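Local coordinates for protein ADP/ATP-dependent NAD(P)H-hydrate dehydratase (PDB 3RPZ) that catalyses the ADP- or ATP-dependent dehydration of hydrated NADH and NADPH, returning the damaged cofactors to their usable forms, at residues 4-9 with 202-207; 243-248 with 273-278; 120-125 with 141-146. All blocks are in the same frame, centred on the assembly; numbering follows the deposited sequence. Where two conformers were deposited one is given.

Contact 1 joins the N-terminal loop to strand 202-204, an outermost strand of the mixed central sheet. The chain it spans includes contact 3, where the end of helix 112-121 meets the loop leading into strand 147-149. Contact 2 follows, pairing helices 235-256 and 264-277. The centres of contacts 1 and 2 lie about 17 Å apart, and the two touch: Thr207 OG1 lies 2.7 Å from Tyr244 O, a probable hydrogen bond. Contacts 1 and 2 bring the chain ends beside helix 235-256, which carries His246 of the AMP pocket. Contact 3 lies across the chain's centre from contact 2, its own centre about 29 Å from that of contact 2 and 27 Å from that of contact 1.

Contact 1. Residues 4-9 with 202-207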
ATOM      1  N   MET A   4      10.876  41.929  16.675  1.00 40.02           N
ATOM      2  CA  MET A   4       9.570  42.565  16.553  1.00 38.87           C
ATOM      3  C   MET A   4       8.594  42.004  17.622  1.00 35.84           C
ATOM      4  O   MET A   4       7.419  42.433  17.673  1.00 36.70           O
ATOM      5  CB  MET A   4       8.975  42.369  15.133  1.00 39.23           C
ATOM      6  CG  MET A   4       9.577  43.270  14.051  1.00 42.76           C
ATOM      7  SD  MET A   4       8.575  43.163  12.540  1.00 50.43           S
ATOM      8  CE  MET A   4       8.880  44.730  11.687  1.00 51.04           C
ATOM      9  N   ASN A   5       9.047  41.052  18.449  1.00 30.81           N
ATOM     10  CA  ASN A   5       8.125  40.362  19.346  1.00 26.36           C
ATOM     11  C   ASN A   5       6.862  39.833  18.638  1.00 24.64           C
ATOM     12  O   ASN A   5       5.727  40.037  19.090  1.00 25.87           O
ATOM     13  CB  ASN A   5       7.728  41.230  20.513  1.00 24.81           C
ATOM     14  CG  ASN A   5       8.712  41.092  21.706  1.00 20.96           C
ATOM     15  OD1 ASN A   5       9.091  39.964  22.046  1.00 24.41           O
ATOM     16  ND2 ASN A   5       9.099  42.183  22.244  1.00 21.34           N
ATOM     17  N   VAL A   6       7.092  39.009  17.658  1.00 23.29           N
ATOM     18  CA  VAL A   6       6.000  38.379  16.941  1.00 21.12           C
ATOM     19  C   VAL A   6       5.464  37.277  17.857  1.00 19.20           C
ATOM     20  O   VAL A   6       6.224  36.419  18.334  1.00 21.68           O
ATOM     21  CB  VAL A   6       6.506  37.839  15.608  1.00 20.72           C
ATOM     22  CG1 VAL A   6       5.355  37.116  14.839  1.00 20.03           C
ATOM     23  CG2 VAL A   6       7.034  38.987  14.763  1.00 23.60           C
ATOM     24  N   PRO A   7       4.139  37.244  18.096  1.00 19.43           N
ATOM     25  CA  PRO A   7       3.588  36.239  18.985  1.00 19.42           C
ATOM     26  C   PRO A   7       3.541  34.868  18.352  1.00 18.82           C
ATOM     27  O   PRO A   7       3.416  34.747  17.120  1.00 19.28           O
ATOM     28  CB  PRO A   7       2.159  36.751  19.254  1.00 20.56           C
ATOM     29  CG  PRO A   7       1.835  37.464  17.991  1.00 21.32           C
ATOM     30  CD  PRO A   7       3.096  38.152  17.602  1.00 19.30           C
ATOM     31  N   PHE A   8       3.613  33.831  19.184  1.00 17.88           N
ATOM     32  CA  PHE A   8       3.384  32.477  18.734  1.00 18.37           C
ATOM     33  C   PHE A   8       1.897  32.182  18.634  1.00 18.00           C
ATOM     34  O   PHE A   8       1.093  32.583  19.441  1.00 18.97           O
ATOM     35  CB  PHE A   8       4.055  31.470  19.677  1.00 18.72           C
ATOM     36  CG  PHE A   8       5.552  31.451  19.564  1.00 21.71           C
ATOM     37  CD1 PHE A   8       6.187  30.758  18.603  1.00 21.52           C
ATOM     38  CD2 PHE A   8       6.322  32.178  20.451  1.00 29.03           C
ATOM     39  CE1 PHE A   8       7.552  30.762  18.463  1.00 23.74           C
ATOM     40  CE2 PHE A   8       7.725  32.190  20.345  1.00 29.62           C
ATOM     41  CZ  PHE A   8       8.335  31.435  19.341  1.00 30.12           C
ATOM     42  N   TRP A   9       1.537  31.420  17.609  1.00 16.60           N
ATOM     43  CA  TRP A   9       0.194  30.817  17.525  1.00 17.47           C
ATOM     44  C   TRP A   9       0.272  29.585  18.408  1.00 17.37           C
ATOM     45  O   TRP A   9       0.906  28.591  18.046  1.00 18.90           O
ATOM     46  CB  TRP A   9      -0.169  30.505  16.073  1.00 16.36           C
ATOM     47  CG  TRP A   9      -1.558  30.036  15.847  1.00 17.11           C
ATOM     48  CD1 TRP A   9      -1.950  28.779  15.515  1.00 17.35           C
ATOM     49  CD2 TRP A   9      -2.748  30.838  15.887  1.00 17.05           C
ATOM     50  NE1 TRP A   9      -3.311  28.738  15.360  1.00 16.21           N
ATOM     51  CE2 TRP A   9      -3.826  29.995  15.542  1.00 16.91           C
ATOM     52  CE3 TRP A   9      -3.002  32.188  16.149  1.00 18.40           C
ATOM     53  CZ2 TRP A   9      -5.152  30.463  15.487  1.00 17.00           C
ATOM     54  CZ3 TRP A   9      -4.309  32.646  16.102  1.00 18.38           C
ATOM     55  CH2 TRP A   9      -5.367  31.771  15.741  1.00 18.19           C
ATOM     56  N   CYS A 202       0.899  39.092  12.117  1.00 18.50           N
ATOM     57  CA  CYS A 202       1.970  38.146  11.912  1.00 18.92           C
ATOM     58  C   CYS A 202       2.129  37.285  13.146  1.00 18.32           C
ATOM     59  O   CYS A 202       1.963  37.751  14.286  1.00 19.72           O
ATOM     60  CB  CYS A 202       3.225  38.898  11.602  1.00 22.10           C
ATOM     61  SG  CYS A 202       4.639  37.984  11.026  1.00 24.16           S
ATOM     62  N   TRP A 203       2.438  36.015  12.906  1.00 17.36           N
ATOM     63  CA  TRP A 203       2.610  35.005  13.950  1.00 16.88           C
ATOM     64  C   TRP A 203       3.830  34.164  13.645  1.00 17.53           C
ATOM     65  O   TRP A 203       4.281  34.076  12.504  1.00 17.75           O
ATOM     66  CB  TRP A 203       1.384  34.102  14.045  1.00 17.70           C
ATOM     67  CG  TRP A 203       0.111  34.806  14.347  1.00 18.10           C
ATOM     68  CD1 TRP A 203      -0.742  35.451  13.447  1.00 19.55           C
ATOM     69  CD2 TRP A 203      -0.497  34.959  15.627  1.00 18.28           C
ATOM     70  NE1 TRP A 203      -1.821  35.949  14.103  1.00 20.74           N
ATOM     71  CE2 TRP A 203      -1.707  35.671  15.437  1.00 19.52           C
ATOM     72  CE3 TRP A 203      -0.144  34.567  16.909  1.00 19.66           C
ATOM     73  CZ2 TRP A 203      -2.553  35.975  16.480  1.00 23.90           C
ATOM     74  CZ3 TRP A 203      -1.011  34.854  17.953  1.00 21.92           C
ATOM     75  CH2 TRP A 203      -2.172  35.578  17.731  1.00 21.75           C
ATOM     76  N   LEU A 204       4.370  33.544  14.696  1.00 16.11           N
ATOM     77  CA  LEU A 204       5.395  32.495  14.585  1.00 17.05           C
ATOM     78  C   LEU A 204       4.761  31.176  14.960  1.00 16.85           C
ATOM     79  O   LEU A 204       3.958  31.103  15.883  1.00 17.46           O
ATOM     80  CB  LEU A 204       6.584  32.758  15.493  1.00 18.16           C
ATOM     81  CG  LEU A 204       7.356  34.050  15.267  1.00 19.99           C
ATOM     82  CD1 LEU A 204       8.576  34.099  16.217  1.00 21.39           C
ATOM     83  CD2 LEU A 204       7.814  34.219  13.814  1.00 20.64           C
ATOM     84  N   ASN A 205       5.212  30.114  14.303  1.00 16.45           N
ATOM     85  CA  ASN A 205       4.758  28.781  14.636  1.00 16.21           C
ATOM     86  C   ASN A 205       5.699  28.120  15.633  1.00 16.25           C
ATOM     87  O   ASN A 205       6.906  28.072  15.371  1.00 16.82           O
ATOM     88  CB  ASN A 205       4.731  27.899  13.404  1.00 15.67           C
ATOM     89  CG  ASN A 205       4.122  26.561  13.739  1.00 15.48           C
ATOM     90  OD1 ASN A 205       2.991  26.488  14.188  1.00 15.67           O
ATOM     91  ND2 ASN A 205       4.887  25.497  13.549  1.00 14.71           N
ATOM     92  N   PRO A 206       5.179  27.617  16.766  1.00 16.66           N
ATOM     93  CA  PRO A 206       6.049  27.041  17.786  1.00 16.77           C
ATOM     94  C   PRO A 206       6.317  25.549  17.677  1.00 17.19           C
ATOM     95  O   PRO A 206       7.056  25.001  18.515  1.00 20.31           O
ATOM     96  CB  PRO A 206       5.246  27.271  19.080  1.00 17.47           C
ATOM     97  CG  PRO A 206       3.825  27.209  18.662  1.00 17.06           C
ATOM     98  CD  PRO A 206       3.789  27.792  17.258  1.00 16.80           C
ATOM     99  N   THR A 207       5.734  24.892  16.707  1.00 15.75           N
ATOM    100  CA  THR A 207       5.840  23.445  16.590  1.00 15.58           C
ATOM    101  C   THR A 207       6.748  22.990  15.455  1.00 17.00           C
ATOM    102  O   THR A 207       7.028  23.698  14.510  1.00 17.30           O
ATOM    103  CB  THR A 207       4.454  22.794  16.409  1.00 15.34           C
ATOM    104  OG1 THR A 207       3.927  23.185  15.160  1.00 14.85           O
ATOM    105  CG2 THR A 207       3.495  23.128  17.523  1.00 17.36           C
TER
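Trp203 turns its indole between Pro7 and Trp9 because its CG stands anti to the carbonyl carbon (chi1 -59°), while Trp9, with CG opposite the backbone N (chi1 -173°), brings its own ring against it. The two indoles form an edge-to-face pair: the CE3 edge of Trp9 points at the centre of the Trp203 six-membered ring, centroids 4.9 Å apart and planes at 83°. Over the opposite face lies Pro7, whose CG makes a CH-pi contact 4.1 Å from that ring's centroid, displaced toward the rim. Trp203 is therefore sandwiched, and Phe8 O sits at its edge, 3.4 Å from Trp203 CZ3.

Next to the rings, two backbone bonds hold the segments together: Leu204 N donates to Pro7 O at 2.9 Å, and Trp9 N to Leu204 O at 3.0 Å. Val6 adds an apolar touch, its CG1 3.7 Å from Leu204 CG, and Phe8 CD1 lies 3.6 Å from Pro206 CB. Trp9 O is buried against the Pro206 ring, 3.1 Å from its CD, and has no polar partner in the model. Trp9 NE1, by contrast, is bonded to Asn241 OD1 of helix 235-256, and His13 packs on both indoles.

Trp203 also pairs through its backbone with Ile195 of strand 194-196, so the N-terminal loop takes the other edge of strand 202-204. The pattern centred on Phe8 and Leu204 is that of a single parallel beta bridge, here at the border of the central sheet of a ribokinase-like fold.

Contact 2. Residues 243-248 with 273-278; sequences VYLHGA and RVWKRF
Tyr244 and Phe278 supply the aromatic part of this helix-helix contact. They make an offset edge-to-face pair, the edge of the tyrosine turned toward the face of the phenylalanine, with ring centroids 5.6 Å apart and planes at 84°. The touching atoms are Tyr244 CE1 and Phe278 CZ, at 3.7 Å; Tyr244 reaches this place with its CG swung over beside the carbonyl carbon (chi1 -175°).

Aliphatic groups against rings come next, and Leu245 makes both such contacts with its two methyls. CD2 runs alongside Phe278, 3.7 Å from its CD2, whereas CD1 stands over one face of the Trp275 indole, toward the rim, 4.2 Å from Trp275 CD2. The leucine thus serves two rings of the other segment, one with each methyl.

Purely aliphatic packing completes the set. Val274 CG1 touches both Ala248 CB, at 3.9 Å, and Leu245 CD2, at 4.0 Å. The short helix axes approach to 10.1 Å at an angle of 120°, a spacing bridged by side chains alone.

Polar and charged groups point to other partners. Arg273 forms a salt bridge with Glu256 of a second subunit, whose His260 also meets the Trp275 ring, and helix 11-17 covers the Tyr244-Phe278 pair. His246, on the side of its helix turned from 273-278, touches the bound AMP. Such apolar crossing of C-terminal helices belongs to the helical layers that flank the sheet in the ribokinase-like fold, here beside the nucleotide pocket and the subunit interface.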
ATOM      1  N   VAL A 243      -0.234  24.974   9.733  1.00 14.18           N
ATOM      2  CA  VAL A 243       1.208  25.058  10.010  1.00 14.05           C
ATOM      3  C   VAL A 243       1.490  24.468  11.421  1.00 13.78           C
ATOM      4  O   VAL A 243       2.415  23.651  11.618  1.00 14.30           O
ATOM      5  CB  VAL A 243       1.690  26.483   9.923  1.00 13.16           C
ATOM      6  CG1 VAL A 243       3.137  26.600  10.353  1.00 14.58           C
ATOM      7  CG2 VAL A 243       1.537  26.983   8.485  1.00 14.66           C
ATOM      8  N   TYR A 244       0.635  24.790  12.373  1.00 13.39           N
ATOM      9  CA  TYR A 244       0.805  24.305  13.747  1.00 14.13           C
ATOM     10  C   TYR A 244       0.665  22.797  13.845  1.00 13.34           C
ATOM     11  O   TYR A 244       1.519  22.116  14.403  1.00 14.61           O
ATOM     12  CB  TYR A 244      -0.206  24.991  14.698  1.00 14.82           C
ATOM     13  CG  TYR A 244      -0.040  24.654  16.146  1.00 15.67           C
ATOM     14  CD1 TYR A 244      -0.404  23.414  16.631  1.00 16.02           C
ATOM     15  CD2 TYR A 244       0.486  25.572  17.012  1.00 15.21           C
ATOM     16  CE1 TYR A 244      -0.216  23.098  17.984  1.00 16.18           C
ATOM     17  CE2 TYR A 244       0.647  25.271  18.350  1.00 16.80           C
ATOM     18  CZ  TYR A 244       0.303  24.021  18.799  1.00 16.08           C
ATOM     19  OH  TYR A 244       0.503  23.725  20.195  1.00 19.69           O
ATOM     20  N   LEU A 245      -0.407  22.266  13.295  1.00 13.58           N
ATOM     21  CA  LEU A 245      -0.635  20.824  13.399  1.00 13.69           C
ATOM     22  C   LEU A 245       0.392  20.027  12.620  1.00 13.38           C
ATOM     23  O   LEU A 245       0.775  18.952  13.045  1.00 13.54           O
ATOM     24  CB  LEU A 245      -2.077  20.474  13.024  1.00 14.32           C
ATOM     25  CG  LEU A 245      -3.107  20.930  14.055  1.00 13.81           C
ATOM     26  CD1 LEU A 245      -4.542  20.769  13.530  1.00 17.24           C
ATOM     27  CD2 LEU A 245      -2.967  20.253  15.425  1.00 17.98           C
ATOM     28  N   HIS A 246       0.831  20.541  11.472  1.00 12.73           N
ATOM     29  CA  HIS A 246       1.923  19.913  10.690  1.00 13.62           C
ATOM     30  C   HIS A 246       3.148  19.722  11.570  1.00 13.05           C
ATOM     31  O   HIS A 246       3.674  18.608  11.661  1.00 13.43           O
ATOM     32  CB  HIS A 246       2.168  20.781   9.480  1.00 13.16           C
ATOM     33  CG  HIS A 246       3.299  20.392   8.590  1.00 13.21           C
ATOM     34  ND1 HIS A 246       4.544  20.995   8.682  1.00 13.99           N
ATOM     35  CD2 HIS A 246       3.363  19.511   7.556  1.00 13.00           C
ATOM     36  CE1 HIS A 246       5.306  20.510   7.693  1.00 13.48           C
ATOM     37  NE2 HIS A 246       4.611  19.625   6.991  1.00 13.44           N
ATOM     38  N   GLY A 247       3.534  20.761  12.300  1.00 13.17           N
ATOM     39  CA  GLY A 247       4.674  20.646  13.203  1.00 13.28           C
ATOM     40  C   GLY A 247       4.386  19.724  14.371  1.00 13.90           C
ATOM     41  O   GLY A 247       5.249  18.949  14.798  1.00 14.23           O
ATOM     42  N   ALA A 248       3.174  19.779  14.929  1.00 14.29           N
ATOM     43  CA  ALA A 248       2.791  18.922  16.045  1.00 13.95           C
ATOM     44  C   ALA A 248       2.876  17.444  15.680  1.00 14.79           C
ATOM     45  O   ALA A 248       3.178  16.611  16.535  1.00 15.32           O
ATOM     46  CB  ALA A 248       1.395  19.291  16.561  1.00 14.95           C
ATOM     47  N   ARG A 273      -4.885  11.516  15.034  1.00 16.12           N
ATOM     48  CA  ARG A 273      -4.764  11.421  16.479  1.00 17.06           C
ATOM     49  C   ARG A 273      -4.300  12.752  17.078  1.00 16.71           C
ATOM     50  O   ARG A 273      -4.757  13.132  18.180  1.00 17.66           O
ATOM     51  CB  ARG A 273      -3.831  10.277  16.883  1.00 18.22           C
ATOM     52  CG  ARG A 273      -4.466   8.923  16.805  1.00 24.66           C
ATOM     53  CD  ARG A 273      -3.511   7.785  17.315  1.00 29.26           C
ATOM     54  NE  ARG A 273      -4.205   6.500  17.215  1.00 35.20           N
ATOM     55  CZ  ARG A 273      -4.993   5.994  18.148  1.00 34.53           C
ATOM     56  NH1 ARG A 273      -5.185   6.643  19.295  1.00 38.70           N
ATOM     57  NH2 ARG A 273      -5.591   4.824  17.935  1.00 40.78           N
ATOM     58  N   VAL A 274      -3.402  13.430  16.383  1.00 16.06           N
ATOM     59  CA  VAL A 274      -2.926  14.717  16.869  1.00 16.37           C
ATOM     60  C   VAL A 274      -4.042  15.742  16.901  1.00 16.45           C
ATOM     61  O   VAL A 274      -4.262  16.419  17.914  1.00 16.93           O
ATOM     62  CB  VAL A 274      -1.741  15.169  16.067  1.00 16.37           C
ATOM     63  CG1 VAL A 274      -1.391  16.643  16.339  1.00 18.19           C
ATOM     64  CG2 VAL A 274      -0.517  14.270  16.337  1.00 18.43           C
ATOM     65  N   TRP A 275      -4.830  15.835  15.849  1.00 15.64           N
ATOM     66  CA  TRP A 275      -5.907  16.791  15.794  1.00 15.68           C
ATOM     67  C   TRP A 275      -6.916  16.493  16.901  1.00 16.30           C
ATOM     68  O   TRP A 275      -7.405  17.407  17.553  1.00 17.03           O
ATOM     69  CB  TRP A 275      -6.551  16.746  14.382  1.00 15.83           C
ATOM     70  CG  TRP A 275      -7.568  17.783  14.024  1.00 14.14           C
ATOM     71  CD1 TRP A 275      -8.452  18.429  14.815  1.00 16.76           C
ATOM     72  CD2 TRP A 275      -7.762  18.276  12.712  1.00 14.64           C
ATOM     73  NE1 TRP A 275      -9.244  19.300  14.067  1.00 17.19           N
ATOM     74  CE2 TRP A 275      -8.814  19.221  12.767  1.00 15.75           C
ATOM     75  CE3 TRP A 275      -7.157  17.997  11.500  1.00 16.41           C
ATOM     76  CZ2 TRP A 275      -9.265  19.892  11.606  1.00 16.76           C
ATOM     77  CZ3 TRP A 275      -7.602  18.659  10.374  1.00 15.85           C
ATOM     78  CH2 TRP A 275      -8.645  19.583  10.444  1.00 17.49           C
ATOM     79  N   LYS A 276      -7.227  15.235  17.189  1.00 16.28           N
ATOM     80  CA  LYS A 276      -8.155  14.898  18.268  1.00 16.83           C
ATOM     81  C   LYS A 276      -7.733  15.497  19.630  1.00 18.18           C
ATOM     82  O   LYS A 276      -8.583  15.897  20.390  1.00 19.90           O
ATOM     83  CB  LYS A 276      -8.259  13.390  18.376  1.00 17.65           C
ATOM     84  CG  LYS A 276      -9.171  12.816  19.474  1.00 18.65           C
ATOM     85  CD  LYS A 276     -10.667  13.070  19.146  1.00 22.37           C
ATOM     86  CE  LYS A 276     -11.600  12.560  20.255  1.00 25.64           C
ATOM     87  NZ  LYS A 276     -13.025  12.805  19.928  1.00 32.26           N
ATOM     88  N   ARG A 277      -6.436  15.552  19.868  1.00 18.66           N
ATOM     89  CA  ARG A 277      -5.872  16.074  21.122  0.50 21.37           C
ATOM     90  C   ARG A 277      -6.242  17.514  21.365  1.00 21.11           C
ATOM     91  O   ARG A 277      -6.261  17.982  22.524  1.00 22.88           O
ATOM     92  CB  ARG A 277      -4.348  15.990  21.105  0.50 22.27           C
ATOM     93  CG  ARG A 277      -3.711  16.436  22.426  0.50 27.03           C
ATOM     94  CD  ARG A 277      -2.310  15.892  22.546  0.50 30.92           C
ATOM     95  NE  ARG A 277      -1.303  16.837  22.088  0.50 33.02           N
ATOM     96  CZ  ARG A 277      -1.008  17.969  22.716  0.50 37.12           C
ATOM     97  NH1 ARG A 277      -1.676  18.322  23.804  0.50 39.25           N
ATOM     98  NH2 ARG A 277      -0.062  18.764  22.246  0.50 39.69           N
ATOM     99  N   PHE A 278      -6.499  18.247  20.301  1.00 20.47           N
ATOM    100  CA  PHE A 278      -6.787  19.689  20.362  1.00 20.88           C
ATOM    101  C   PHE A 278      -8.264  19.981  20.278  1.00 23.15           C
ATOM    102  O   PHE A 278      -8.671  21.142  20.205  1.00 24.79           O
ATOM    103  CB  PHE A 278      -6.029  20.419  19.248  1.00 21.04           C
ATOM    104  CG  PHE A 278      -4.561  20.394  19.423  1.00 20.62           C
ATOM    105  CD1 PHE A 278      -3.909  21.398  20.157  1.00 23.42           C
ATOM    106  CD2 PHE A 278      -3.797  19.406  18.910  1.00 21.44           C
ATOM    107  CE1 PHE A 278      -2.556  21.363  20.363  1.00 25.31           C
ATOM    108  CE2 PHE A 278      -2.401  19.374  19.101  1.00 22.18           C
ATOM    109  CZ  PHE A 278      -1.779  20.351  19.831  1.00 25.11           C
TER

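Contact 3. Residues 120-125 with 141-146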
ATOM      1  N   HIS A 120      -4.960  32.017 -14.408  1.00 20.18           N
ATOM      2  CA  HIS A 120      -6.333  31.578 -14.565  1.00 22.45           C
ATOM      3  C   HIS A 120      -7.010  31.215 -13.244  1.00 22.76           C
ATOM      4  O   HIS A 120      -8.156  31.581 -13.042  1.00 25.24           O
ATOM      5  CB  HIS A 120      -6.425  30.433 -15.590  1.00 22.65           C
ATOM      6  CG  HIS A 120      -6.189  30.889 -16.974  1.00 24.25           C
ATOM      7  ND1 HIS A 120      -7.018  31.797 -17.596  1.00 37.02           N
ATOM      8  CD2 HIS A 120      -5.258  30.534 -17.888  1.00 28.17           C
ATOM      9  CE1 HIS A 120      -6.581  32.016 -18.826  1.00 33.90           C
ATOM     10  NE2 HIS A 120      -5.495  31.297 -19.018  1.00 32.60           N
ATOM     11  N   VAL A 121      -6.325  30.501 -12.390  1.00 21.99           N
ATOM     12  CA  VAL A 121      -6.904  30.110 -11.080  1.00 23.73           C
ATOM     13  C   VAL A 121      -7.225  31.337 -10.234  1.00 23.10           C
ATOM     14  O   VAL A 121      -8.253  31.378  -9.577  1.00 23.56           O
ATOM     15  CB  VAL A 121      -5.982  29.214 -10.394  1.00 23.86           C
ATOM     16  CG1 VAL A 121      -6.237  29.149  -8.853  1.00 28.43           C
ATOM     17  CG2 VAL A 121      -6.038  27.798 -11.124  1.00 24.43           C
ATOM     18  N   LEU A 122      -6.437  32.390 -10.360  1.00 22.19           N
ATOM     19  CA  LEU A 122      -6.698  33.586  -9.561  1.00 22.95           C
ATOM     20  C   LEU A 122      -7.971  34.338  -9.964  1.00 24.54           C
ATOM     21  O   LEU A 122      -8.438  35.187  -9.228  1.00 23.95           O
ATOM     22  CB  LEU A 122      -5.504  34.521  -9.602  1.00 21.75           C
ATOM     23  CG  LEU A 122      -4.214  34.056  -8.939  1.00 20.66           C
ATOM     24  CD1 LEU A 122      -2.971  34.875  -9.163  1.00 23.69           C
ATOM     25  CD2 LEU A 122      -4.456  33.929  -7.414  1.00 22.84           C
ATOM     26  N   THR A 123      -8.559  34.031 -11.113  1.00 25.65           N
ATOM     27  CA  THR A 123      -9.811  34.647 -11.456  1.00 27.91           C
ATOM     28  C   THR A 123     -10.979  33.955 -10.743  1.00 28.01           C
ATOM     29  O   THR A 123     -12.068  34.504 -10.719  1.00 29.86           O
ATOM     30  CB  THR A 123     -10.042  34.706 -12.995  1.00 29.44           C
ATOM     31  OG1 THR A 123     -10.356  33.404 -13.474  1.00 32.16           O
ATOM     32  CG2 THR A 123      -8.835  35.291 -13.687  1.00 31.11           C
ATOM     33  N   ALA A 124     -10.750  32.787 -10.127  1.00 26.89           N
ATOM     34  CA  ALA A 124     -11.766  32.116  -9.275  1.00 26.74           C
ATOM     35  C   ALA A 124     -12.002  32.950  -8.019  1.00 27.38           C
ATOM     36  O   ALA A 124     -11.175  33.755  -7.654  1.00 30.45           O
ATOM     37  CB  ALA A 124     -11.313  30.698  -8.908  1.00 27.81           C
ATOM     38  N   ASP A 125     -13.157  32.768  -7.398  1.00 28.11           N
ATOM     39  CA  ASP A 125     -13.468  33.446  -6.143  0.50 27.96           C
ATOM     40  C   ASP A 125     -13.321  32.418  -5.034  1.00 28.17           C
ATOM     41  O   ASP A 125     -14.302  31.825  -4.552  1.00 30.86           O
ATOM     42  CB  ASP A 125     -14.889  34.027  -6.117  0.50 29.30           C
ATOM     43  CG  ASP A 125     -15.105  35.165  -7.121  0.50 31.70           C
ATOM     44  OD1 ASP A 125     -16.272  35.342  -7.488  0.50 37.58           O
ATOM     45  OD2 ASP A 125     -14.164  35.868  -7.548  0.50 33.09           O
ATOM     46  N   PRO A 141      -3.039  40.087  -8.739  1.00 25.14           N
ATOM     47  CA  PRO A 141      -4.160  40.974  -9.024  1.00 26.30           C
ATOM     48  C   PRO A 141      -5.054  41.183  -7.807  1.00 26.81           C
ATOM     49  O   PRO A 141      -5.187  40.280  -6.965  1.00 26.21           O
ATOM     50  CB  PRO A 141      -4.931  40.180 -10.073  1.00 26.60           C
ATOM     51  CG  PRO A 141      -4.669  38.766  -9.753  1.00 26.76           C
ATOM     52  CD  PRO A 141      -3.251  38.723  -9.266  1.00 25.97           C
ATOM     53  N   LYS A 142      -5.731  42.332  -7.730  1.00 27.99           N
ATOM     54  CA  LYS A 142      -6.705  42.513  -6.679  1.00 29.32           C
ATOM     55  C   LYS A 142      -7.819  41.503  -6.918  1.00 28.66           C
ATOM     56  O   LYS A 142      -8.266  41.313  -8.053  1.00 29.26           O
ATOM     57  CB  LYS A 142      -7.258  43.952  -6.693  1.00 30.90           C
ATOM     58  CG  LYS A 142      -8.554  44.171  -5.868  1.00 36.71           C
ATOM     59  CD  LYS A 142      -8.455  43.840  -4.400  1.00 43.73           C
ATOM     60  CE  LYS A 142      -9.877  43.740  -3.756  1.00 47.63           C
ATOM     61  NZ  LYS A 142      -9.868  43.012  -2.438  1.00 50.10           N
ATOM     62  N   ARG A 143      -8.212  40.797  -5.852  1.00 29.13           N
ATOM     63  CA  ARG A 143      -9.273  39.787  -5.901  1.00 28.76           C
ATOM     64  C   ARG A 143      -9.825  39.667  -4.476  1.00 29.77           C
ATOM     65  O   ARG A 143      -9.164  40.110  -3.520  1.00 34.28           O
ATOM     66  CB  ARG A 143      -8.704  38.454  -6.457  1.00 28.36           C
ATOM     67  CG  ARG A 143      -7.656  37.866  -5.551  1.00 25.06           C
ATOM     68  CD  ARG A 143      -6.919  36.676  -6.105  1.00 20.65           C
ATOM     69  NE  ARG A 143      -7.741  35.536  -6.538  1.00 20.82           N
ATOM     70  CZ  ARG A 143      -8.029  34.471  -5.776  1.00 19.17           C
ATOM     71  NH1 ARG A 143      -8.744  33.470  -6.297  1.00 19.81           N
ATOM     72  NH2 ARG A 143      -7.648  34.380  -4.497  1.00 19.03           N
ATOM     73  N   GLU A 144     -10.950  38.991  -4.289  1.00 32.72           N
ATOM     74  CA  GLU A 144     -11.515  38.939  -2.933  0.50 32.98           C
ATOM     75  C   GLU A 144     -10.833  37.868  -2.050  1.00 31.71           C
ATOM     76  O   GLU A 144     -10.511  38.142  -0.857  1.00 34.83           O
ATOM     77  CB  GLU A 144     -13.037  38.765  -2.980  0.50 34.13           C
ATOM     78  CG  GLU A 144     -13.782  39.392  -1.790  0.50 37.45           C
ATOM     79  CD  GLU A 144     -13.349  40.823  -1.499  0.50 39.66           C
ATOM     80  OE1 GLU A 144     -13.272  41.641  -2.445  0.50 42.27           O
ATOM     81  OE2 GLU A 144     -13.071  41.129  -0.318  0.50 44.13           O
ATOM     82  N   GLY A 145     -10.581  36.697  -2.615  1.00 27.90           N
ATOM     83  CA  GLY A 145     -10.051  35.599  -1.846  1.00 24.70           C
ATOM     84  C   GLY A 145      -8.567  35.772  -1.572  1.00 21.32           C
ATOM     85  O   GLY A 145      -7.856  36.405  -2.353  1.00 20.72           O
ATOM     86  N   PRO A 146      -8.107  35.261  -0.432  1.00 20.23           N
ATOM     87  CA  PRO A 146      -6.693  35.412  -0.118  1.00 19.29           C
ATOM     88  C   PRO A 146      -5.809  34.595  -1.066  1.00 18.43           C
ATOM     89  O   PRO A 146      -6.259  33.554  -1.589  1.00 17.72           O
ATOM     90  CB  PRO A 146      -6.566  34.870   1.311  1.00 20.94           C
ATOM     91  CG  PRO A 146      -7.850  34.089   1.523  1.00 24.17           C
ATOM     92  CD  PRO A 146      -8.867  34.636   0.681  1.00 21.43           C
TER
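Arg143 reaches from the loop between strands 128-130 and 147-149 to the type I beta turn Val121-Ala124 at the C-terminal end of helix 112-121 in this alpha/beta, ribokinase-like fold. Its NE makes a short, fairly straight bond, 2.8 Å to Leu122 O; the donor lies in the carbonyl plane on a lone pair, and the oxygen lies in the plane of the guanidinium, at an N-H...O angle of 163°. NH1 adds a weak bond to the same oxygen at 3.4 Å, so two neighbouring nitrogens grip Leu122 O. NH1 also bonds weakly to Ala124 O at 2.8 Å and has a further acceptor in Cys126 O. On the remaining branch, NH2 gives a weak bond to Gly145 O at 3.0 Å, which ties the side chain back to its own loop. A bend at chi3 (-56°) turns the guanidinium toward these carbonyls.

Local backbone bonds hold the turn: Ala124 N to Val121 O at 2.9 Å, and Thr123 N to His120 O. A leucine in place of Arg143 would probably leave Leu122 O and Ala124 O without these donors and the turn less firmly tied to the loop. Apolar contact backs the polar grip. Leu122 CD2 lies over one face of the guanidinium, 3.8 Å from Arg143 NE, while the other methyl, Leu122 CD1, rests 3.9 Å from Pro141 CD.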